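PDB 3SQR: laccase from Botrytis aclada, which probably couples the one-electron oxidation of phenols such as hydroquinone to the reduction of dioxygen to water at bound copper ions, and serves in lignin breakdown. Local coordinates for residues N323-R327 and S353-S359; Y451-D455 and L504-Y509. All coordinates share one frame; numbering follows the deposited sequence.

Overall arrangement
Laccases are built from three cupredoxin-like beta-sandwich domains, and the two contacts belong to different ones. Both segments of interaction 1 precede those of interaction 2 in the sequence; the centres of the two contacts lie 39 Å apart, and their nearest atoms stay about 21 Å apart. In interaction 1, strand 323-327 of a five-stranded sheet receives the loop that runs from strand 344-348 towards strand 387-398, the start of the next sandwich. Interaction 2 lies within that later sandwich, where a turn links strand 501-504 of one sheet to strand 509-515 of the other. Interaction 1 is peripheral packing, whereas interaction 2 is buried and borders the type 1 copper site.

Interaction 1 of 2, residues N323-R327 and S353-S359; sequences NYWIR and SIANPTS
W325 and P357 make the centre of this contact, in which a loop leaving a cupredoxin-like beta sandwich doubles back onto strand 323-327. The W325 side chain begins at CB, 3.9 Å from S359 OG. Beyond it, P357 CB stands 3.6 Å from the centroid of the five-membered ring, only 5° off its normal, a CH-pi contact in which the compact, rigid proline ring lays its C-H groups on the electron-rich face of the tryptophan. P357 CG lies over the middle of the indole. NE1 approaches P357 O to 3.0 Å, but the angle is too poor for a hydrogen bond. At the far rim CZ2 packs 3.7 Å from P357 CD, and CH2 lies near the same carbon.

Small polar residues bind the two ends of the contact. A chi1 of 49° tucks S359 OG back over its own backbone, where it accepts a nearly straight bond from W325 N (3.0 Å, 170°); it also bonds D281, which forms a salt bridge with R327. At the other end N323 ND2 donates to S353 OG at 2.9 Å, close to the amide plane, and to a water that donates in turn to N356 O. A second water joins the two backbones, accepting from T358 N at 2.9 Å and donating to N323 O at 2.7 Å.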
ATOM      1  N   ASN A 323     -29.306   8.520   7.585  1.00 33.96           N
ATOM      2  CA  ASN A 323     -27.971   8.926   7.162  1.00 33.51           C
ATOM      3  C   ASN A 323     -27.022   8.804   8.331  1.00 32.85           C
ATOM      4  O   ASN A 323     -27.322   9.181   9.472  1.00 33.87           O
ATOM      5  CB  ASN A 323     -28.043  10.365   6.676  1.00 33.32           C
ATOM      6  CG  ASN A 323     -29.082  10.539   5.643  1.00 33.03           C
ATOM      7  OD1 ASN A 323     -29.172   9.732   4.731  1.00 30.83           O
ATOM      8  ND2 ASN A 323     -29.956  11.539   5.816  1.00 34.66           N
ATOM      9  N   TYR A 324     -25.827   8.276   8.084  1.00 31.14           N
ATOM     10  CA  TYR A 324     -24.861   8.100   9.138  1.00 30.21           C
ATOM     11  C   TYR A 324     -23.538   8.630   8.613  1.00 30.53           C
ATOM     12  O   TYR A 324     -23.243   8.517   7.378  1.00 28.87           O
ATOM     13  CB  TYR A 324     -24.710   6.618   9.511  1.00 30.35           C
ATOM     14  CG  TYR A 324     -25.932   6.041  10.127  1.00 32.63           C
ATOM     15  CD1 TYR A 324     -26.912   5.527   9.361  1.00 32.27           C
ATOM     16  CD2 TYR A 324     -26.102   6.062  11.518  1.00 35.91           C
ATOM     17  CE1 TYR A 324     -28.092   4.999   9.969  1.00 36.27           C
ATOM     18  CE2 TYR A 324     -27.271   5.550  12.133  1.00 36.37           C
ATOM     19  CZ  TYR A 324     -28.237   5.016  11.342  1.00 36.85           C
ATOM     20  OH  TYR A 324     -29.386   4.499  11.900  1.00 38.05           O
ATOM     21  N   TRP A 325     -22.792   9.251   9.514  1.00 30.10           N
ATOM     22  CA  TRP A 325     -21.460   9.684   9.142  1.00 31.37           C
ATOM     23  C   TRP A 325     -20.541   8.483   8.953  1.00 29.36           C
ATOM     24  O   TRP A 325     -20.520   7.534   9.771  1.00 29.69           O
ATOM     25  CB  TRP A 325     -20.841  10.561  10.197  1.00 31.43           C
ATOM     26  CG  TRP A 325     -21.336  11.917  10.155  1.00 38.31           C
ATOM     27  CD1 TRP A 325     -22.062  12.534  11.115  1.00 40.62           C
ATOM     28  CD2 TRP A 325     -21.169  12.854   9.074  1.00 40.66           C
ATOM     29  NE1 TRP A 325     -22.342  13.832  10.719  1.00 46.97           N
ATOM     30  CE2 TRP A 325     -21.831  14.045   9.457  1.00 45.80           C
ATOM     31  CE3 TRP A 325     -20.522  12.798   7.828  1.00 41.83           C
ATOM     32  CZ2 TRP A 325     -21.889  15.194   8.613  1.00 45.91           C
ATOM     33  CZ3 TRP A 325     -20.568  13.913   6.987  1.00 44.29           C
ATOM     34  CH2 TRP A 325     -21.252  15.113   7.393  1.00 45.80           C
ATOM     35  N   ILE A 326     -19.736   8.569   7.896  1.00 28.30           N
ATOM     36  CA  ILE A 326     -18.610   7.615   7.683  1.00 27.31           C
ATOM     37  C   ILE A 326     -17.397   8.409   8.067  1.00 26.62           C
ATOM     38  O   ILE A 326     -17.146   9.487   7.535  1.00 27.35           O
ATOM     39  CB  ILE A 326     -18.505   7.028   6.256  1.00 26.81           C
ATOM     40  CG1 ILE A 326     -19.809   6.282   5.815  1.00 27.35           C
ATOM     41  CG2 ILE A 326     -17.222   6.099   6.146  1.00 25.35           C
ATOM     42  CD1 ILE A 326     -19.855   6.006   4.284  1.00 26.28           C
ATOM     43  N   ARG A 327     -16.666   7.913   9.062  1.00 26.20           N
ATOM     44  CA  ARG A 327     -15.602   8.673   9.668  1.00 26.36           C
ATOM     45  C   ARG A 327     -14.254   8.107   9.284  1.00 24.89           C
ATOM     46  O   ARG A 327     -13.979   6.955   9.582  1.00 24.95           O
ATOM     47  CB  ARG A 327     -15.757   8.651  11.197  1.00 27.22           C
ATOM     48  CG  ARG A 327     -17.037   9.407  11.584  1.00 30.30           C
ATOM     49  CD  ARG A 327     -17.124   9.702  12.998  1.00 36.31           C
ATOM     50  NE  ARG A 327     -18.486  10.128  13.305  1.00 35.17           N
ATOM     51  CZ  ARG A 327     -18.903  11.396  13.414  1.00 38.73           C
ATOM     52  NH1 ARG A 327     -18.086  12.432  13.218  1.00 34.90           N
ATOM     53  NH2 ARG A 327     -20.184  11.626  13.709  1.00 39.71           N
ATOM     54  N   SER A 353     -32.370  10.755   0.166  1.00 41.16           N
ATOM     55  CA  SER A 353     -32.071  11.756   1.172  1.00 41.12           C
ATOM     56  C   SER A 353     -30.889  12.584   0.671  1.00 42.32           C
ATOM     57  O   SER A 353     -29.920  12.059   0.088  1.00 42.91           O
ATOM     58  CB  SER A 353     -31.733  11.152   2.528  1.00 40.77           C
ATOM     59  OG  SER A 353     -31.626  12.174   3.518  1.00 38.48           O
ATOM     60  N   ILE A 354     -30.991  13.881   0.895  1.00 42.47           N
ATOM     61  CA  ILE A 354     -29.918  14.813   0.636  1.00 43.10           C
ATOM     62  C   ILE A 354     -29.423  15.447   1.935  1.00 42.21           C
ATOM     63  O   ILE A 354     -28.528  16.262   1.909  1.00 43.47           O
ATOM     64  CB  ILE A 354     -30.357  15.886  -0.338  1.00 44.13           C
ATOM     65  CG1 ILE A 354     -31.737  16.473   0.100  1.00 46.34           C
ATOM     66  CG2 ILE A 354     -30.397  15.288  -1.738  1.00 44.13           C
ATOM     67  CD1 ILE A 354     -31.997  17.871  -0.414  1.00 48.34           C
ATOM     68  N   ALA A 355     -29.988  15.036   3.072  1.00 42.04           N
ATOM     69  CA  ALA A 355     -29.599  15.530   4.405  1.00 41.17           C
ATOM     70  C   ALA A 355     -28.221  15.064   4.867  1.00 40.83           C
ATOM     71  O   ALA A 355     -27.871  13.895   4.735  1.00 40.75           O
ATOM     72  CB  ALA A 355     -30.628  15.096   5.434  1.00 40.14           C
ATOM     73  N   ASN A 356     -27.478  15.966   5.490  1.00 40.58           N
ATOM     74  CA  ASN A 356     -26.293  15.535   6.213  1.00 40.73           C
ATOM     75  C   ASN A 356     -26.663  14.669   7.412  1.00 40.38           C
ATOM     76  O   ASN A 356     -27.672  14.896   8.069  1.00 39.97           O
ATOM     77  CB  ASN A 356     -25.457  16.720   6.683  1.00 41.03           C
ATOM     78  CG  ASN A 356     -24.564  17.287   5.601  1.00 42.64           C
ATOM     79  OD1 ASN A 356     -24.025  18.367   5.790  1.00 49.39           O
ATOM     80  ND2 ASN A 356     -24.395  16.593   4.476  1.00 43.34           N
ATOM     81  N   PRO A 357     -25.840  13.662   7.712  1.00 39.77           N
ATOM     82  CA  PRO A 357     -26.092  12.863   8.878  1.00 39.52           C
ATOM     83  C   PRO A 357     -25.988  13.680  10.128  1.00 39.35           C
ATOM     84  O   PRO A 357     -25.195  14.597  10.200  1.00 39.33           O
ATOM     85  CB  PRO A 357     -24.953  11.815   8.868  1.00 38.69           C
ATOM     86  CG  PRO A 357     -24.434  11.852   7.548  1.00 37.89           C
ATOM     87  CD  PRO A 357     -24.615  13.225   7.026  1.00 40.12           C
ATOM     88  N   THR A 358     -26.740  13.277  11.134  1.00 39.66           N
ATOM     89  CA  THR A 358     -26.617  13.867  12.451  1.00 39.84           C
ATOM     90  C   THR A 358     -26.220  12.812  13.471  1.00 39.66           C
ATOM     91  O   THR A 358     -26.438  12.999  14.652  1.00 39.88           O
ATOM     92  CB  THR A 358     -27.936  14.582  12.868  1.00 39.43           C
ATOM     93  OG1 THR A 358     -29.072  13.696  12.752  1.00 40.71           O
ATOM     94  CG2 THR A 358     -28.117  15.797  12.014  1.00 39.40           C
ATOM     95  N   SER A 359     -25.574  11.728  13.041  1.00 37.98           N
ATOM     96  CA  SER A 359     -25.297  10.632  13.967  1.00 36.76           C
ATOM     97  C   SER A 359     -24.107  10.949  14.849  1.00 36.65           C
ATOM     98  O   SER A 359     -23.271  11.836  14.554  1.00 36.03           O
ATOM     99  CB  SER A 359     -25.053   9.344  13.182  1.00 37.76           C
ATOM    100  OG  SER A 359     -24.113   9.625  12.139  1.00 32.17           O
TER
HETATM  101  O   HOH W   1     -29.830  13.050   8.426  1.00 39.62           O
HETATM  102  O   HOH W   2     -28.594  11.137  10.737  1.00 44.03           O

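Interaction 2 of 2, residues Y451-D455 and L504-Y509; sequences YVIED and LPGNGY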
ATOM      1  N   TYR A 451      13.247 -10.295  10.674  1.00 26.90           N
ATOM      2  CA  TYR A 451      13.834  -9.016  10.427  1.00 25.29           C
ATOM      3  C   TYR A 451      13.263  -8.099  11.484  1.00 25.98           C
ATOM      4  O   TYR A 451      12.029  -7.957  11.628  1.00 26.41           O
ATOM      5  CB  TYR A 451      13.467  -8.496   9.031  1.00 24.43           C
ATOM      6  CG  TYR A 451      13.976  -7.131   8.742  1.00 24.79           C
ATOM      7  CD1 TYR A 451      15.318  -6.896   8.500  1.00 28.44           C
ATOM      8  CD2 TYR A 451      13.104  -6.041   8.670  1.00 27.06           C
ATOM      9  CE1 TYR A 451      15.773  -5.646   8.202  1.00 27.13           C
ATOM     10  CE2 TYR A 451      13.574  -4.785   8.392  1.00 25.86           C
ATOM     11  CZ  TYR A 451      14.903  -4.587   8.151  1.00 29.27           C
ATOM     12  OH  TYR A 451      15.354  -3.313   7.869  1.00 29.97           O
ATOM     13  N   VAL A 452      14.157  -7.531  12.282  1.00 26.39           N
ATOM     14  CA  VAL A 452      13.753  -6.632  13.362  1.00 25.65           C
ATOM     15  C   VAL A 452      14.179  -5.240  12.936  1.00 26.67           C
ATOM     16  O   VAL A 452      15.321  -4.988  12.692  1.00 25.24           O
ATOM     17  CB  VAL A 452      14.427  -6.971  14.752  1.00 26.27           C
ATOM     18  CG1 VAL A 452      13.998  -5.917  15.800  1.00 26.35           C
ATOM     19  CG2 VAL A 452      13.980  -8.328  15.287  1.00 25.00           C
ATOM     20  N   ILE A 453      13.225  -4.325  12.886  1.00 25.69           N
ATOM     21  CA  ILE A 453      13.551  -2.977  12.565  1.00 25.69           C
ATOM     22  C   ILE A 453      13.161  -2.149  13.797  1.00 24.53           C
ATOM     23  O   ILE A 453      12.067  -2.271  14.340  1.00 23.28           O
ATOM     24  CB  ILE A 453      12.852  -2.479  11.279  1.00 24.25           C
ATOM     25  CG1 ILE A 453      13.314  -1.048  10.978  1.00 28.98           C
ATOM     26  CG2 ILE A 453      11.332  -2.678  11.356  1.00 27.10           C
ATOM     27  CD1 ILE A 453      12.976  -0.563   9.574  1.00 29.56           C
ATOM     28  N   GLU A 454      14.135  -1.397  14.257  1.00 25.51           N
ATOM     29  CA  GLU A 454      14.049  -0.610  15.470  1.00 24.87           C
ATOM     30  C   GLU A 454      13.955   0.837  15.172  1.00 24.42           C
ATOM     31  O   GLU A 454      14.675   1.379  14.323  1.00 25.83           O
ATOM     32  CB  GLU A 454      15.316  -0.804  16.297  1.00 25.68           C
ATOM     33  CG  GLU A 454      15.569  -2.200  16.721  1.00 27.09           C
ATOM     34  CD  GLU A 454      16.793  -2.231  17.616  1.00 29.76           C
ATOM     35  OE1 GLU A 454      16.821  -1.431  18.578  1.00 29.76           O
ATOM     36  OE2 GLU A 454      17.711  -3.021  17.307  1.00 29.74           O
ATOM     37  N   ASP A 455      13.086   1.494  15.884  1.00 25.84           N
ATOM     38  CA  ASP A 455      13.028   2.955  15.788  1.00 25.42           C
ATOM     39  C   ASP A 455      13.957   3.575  16.820  1.00 25.63           C
ATOM     40  O   ASP A 455      13.562   3.685  17.963  1.00 26.00           O
ATOM     41  CB  ASP A 455      11.603   3.431  16.075  1.00 24.43           C
ATOM     42  CG  ASP A 455      11.443   4.984  15.904  1.00 26.61           C
ATOM     43  OD1 ASP A 455      12.429   5.593  15.524  1.00 27.79           O
ATOM     44  OD2 ASP A 455      10.362   5.535  16.171  1.00 27.41           O
ATOM     45  N   LEU A 504       5.933   0.016  12.232  1.00 23.88           N
ATOM     46  CA  LEU A 504       7.045   0.115  13.181  1.00 22.60           C
ATOM     47  C   LEU A 504       6.568   1.072  14.278  1.00 24.58           C
ATOM     48  O   LEU A 504       6.409   2.267  14.047  1.00 25.00           O
ATOM     49  CB  LEU A 504       8.278   0.678  12.529  1.00 22.85           C
ATOM     50  CG  LEU A 504       9.399   1.191  13.420  1.00 22.64           C
ATOM     51  CD1 LEU A 504       9.880   0.103  14.368  1.00 23.79           C
ATOM     52  CD2 LEU A 504      10.520   1.731  12.502  1.00 20.62           C
ATOM     53  N   PRO A 505       6.358   0.546  15.481  1.00 24.57           N
ATOM     54  CA  PRO A 505       5.849   1.460  16.531  1.00 24.65           C
ATOM     55  C   PRO A 505       6.809   2.547  16.863  1.00 24.31           C
ATOM     56  O   PRO A 505       7.954   2.299  16.999  1.00 22.96           O
ATOM     57  CB  PRO A 505       5.679   0.537  17.739  1.00 24.82           C
ATOM     58  CG  PRO A 505       5.409  -0.813  17.105  1.00 23.39           C
ATOM     59  CD  PRO A 505       6.411  -0.833  15.974  1.00 24.82           C
ATOM     60  N   GLY A 506       6.290   3.753  17.095  1.00 23.36           N
ATOM     61  CA  GLY A 506       7.097   4.858  17.473  1.00 24.56           C
ATOM     62  C   GLY A 506       7.865   4.528  18.745  1.00 23.50           C
ATOM     63  O   GLY A 506       7.268   4.110  19.742  1.00 25.95           O
ATOM     64  N   ASN A 507       9.173   4.673  18.600  1.00 24.25           N
ATOM     65  CA  ASN A 507      10.217   4.384  19.618  1.00 24.79           C
ATOM     66  C   ASN A 507      10.265   2.921  20.004  1.00 24.71           C
ATOM     67  O   ASN A 507      10.869   2.569  21.032  1.00 24.02           O
ATOM     68  CB  ASN A 507       9.986   5.261  20.856  1.00 24.77           C
ATOM     69  CG  ASN A 507      10.132   6.738  20.539  1.00 24.42           C
ATOM     70  OD1 ASN A 507      11.004   7.131  19.773  1.00 26.74           O
ATOM     71  ND2 ASN A 507       9.281   7.575  21.134  1.00 26.64           N
ATOM     72  N   GLY A 508       9.723   2.069  19.151  1.00 23.98           N
ATOM     73  CA  GLY A 508       9.696   0.649  19.419  1.00 24.55           C
ATOM     74  C   GLY A 508      10.350  -0.164  18.345  1.00 23.51           C
ATOM     75  O   GLY A 508      11.295   0.278  17.711  1.00 25.52           O
ATOM     76  N   TYR A 509       9.900  -1.398  18.208  1.00 24.65           N
ATOM     77  CA  TYR A 509      10.420  -2.254  17.138  1.00 25.69           C
ATOM     78  C   TYR A 509       9.335  -3.140  16.546  1.00 25.01           C
ATOM     79  O   TYR A 509       8.315  -3.449  17.134  1.00 26.10           O
ATOM     80  CB  TYR A 509      11.625  -3.067  17.647  1.00 26.01           C
ATOM     81  CG  TYR A 509      11.262  -4.058  18.696  1.00 26.91           C
ATOM     82  CD1 TYR A 509      11.282  -3.730  20.047  1.00 29.56           C
ATOM     83  CD2 TYR A 509      10.946  -5.384  18.344  1.00 28.05           C
ATOM     84  CE1 TYR A 509      10.940  -4.660  21.000  1.00 29.90           C
ATOM     85  CE2 TYR A 509      10.609  -6.301  19.286  1.00 31.04           C
ATOM     86  CZ  TYR A 509      10.614  -5.939  20.615  1.00 31.97           C
ATOM     87  OH  TYR A 509      10.300  -6.915  21.531  1.00 31.04           O
TER
HETATM   88  O   HOH W   3      13.410   6.098  19.300  1.00 29.78           O
HETATM   89  O   HOH W   4      13.562   1.695  20.057  1.00 30.24           O
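E454 and Y509 form an antiparallel, non-hydrogen-bonded pair with CA atoms 4.3 Å apart, and just beyond it D455 N donates an almost linear bond to G508 O (2.8 Å, 174°), where strand 448-455 meets the turn that enters strand 509-515. That turn, P505 to G508, is type II and is closed by G508 N bonding P505 O. N507 takes its third position, which needs a positive phi that asparagine adopts readily, while G508 brings no CB to a spot close to P505 CB.

The D455 side chain binds the turn. CG stands anti to the backbone N (chi1 -176°), and this carries OD2 to N507 N, 2.8 Å away; the amide comes from above the carboxylate, 41° out of its plane. OD1 turns instead to T457 OG1. A water ties the same two residues, D455 and N507, once more, donating to D455 O at 2.8 Å and to N507 OD1 at 2.7 Å.

Close packing surrounds I453 O. Y509 CA makes a CA-H...O contact with it at 3.2 Å, and L504 CD1 approaches it equally closely. Among the apolar contacts, L504 CD2 packs beside I453 CG1, and also near D455 CB. V452 CG1 touches Y509 CD2 obliquely, and the tyrosine ring goes on to an edge-to-face contact with F482.

With both carboxylate oxygens of D455 engaged, OD2 by a turn amide and OD1 by the T457 hydroxyl, its charge is probably well stabilised here; the OD2 bond, with that of D455 N to G508 O, tethers the turn that follows L504, whose branched apolar side chain packs near H463, a ligand of the type 1 copper.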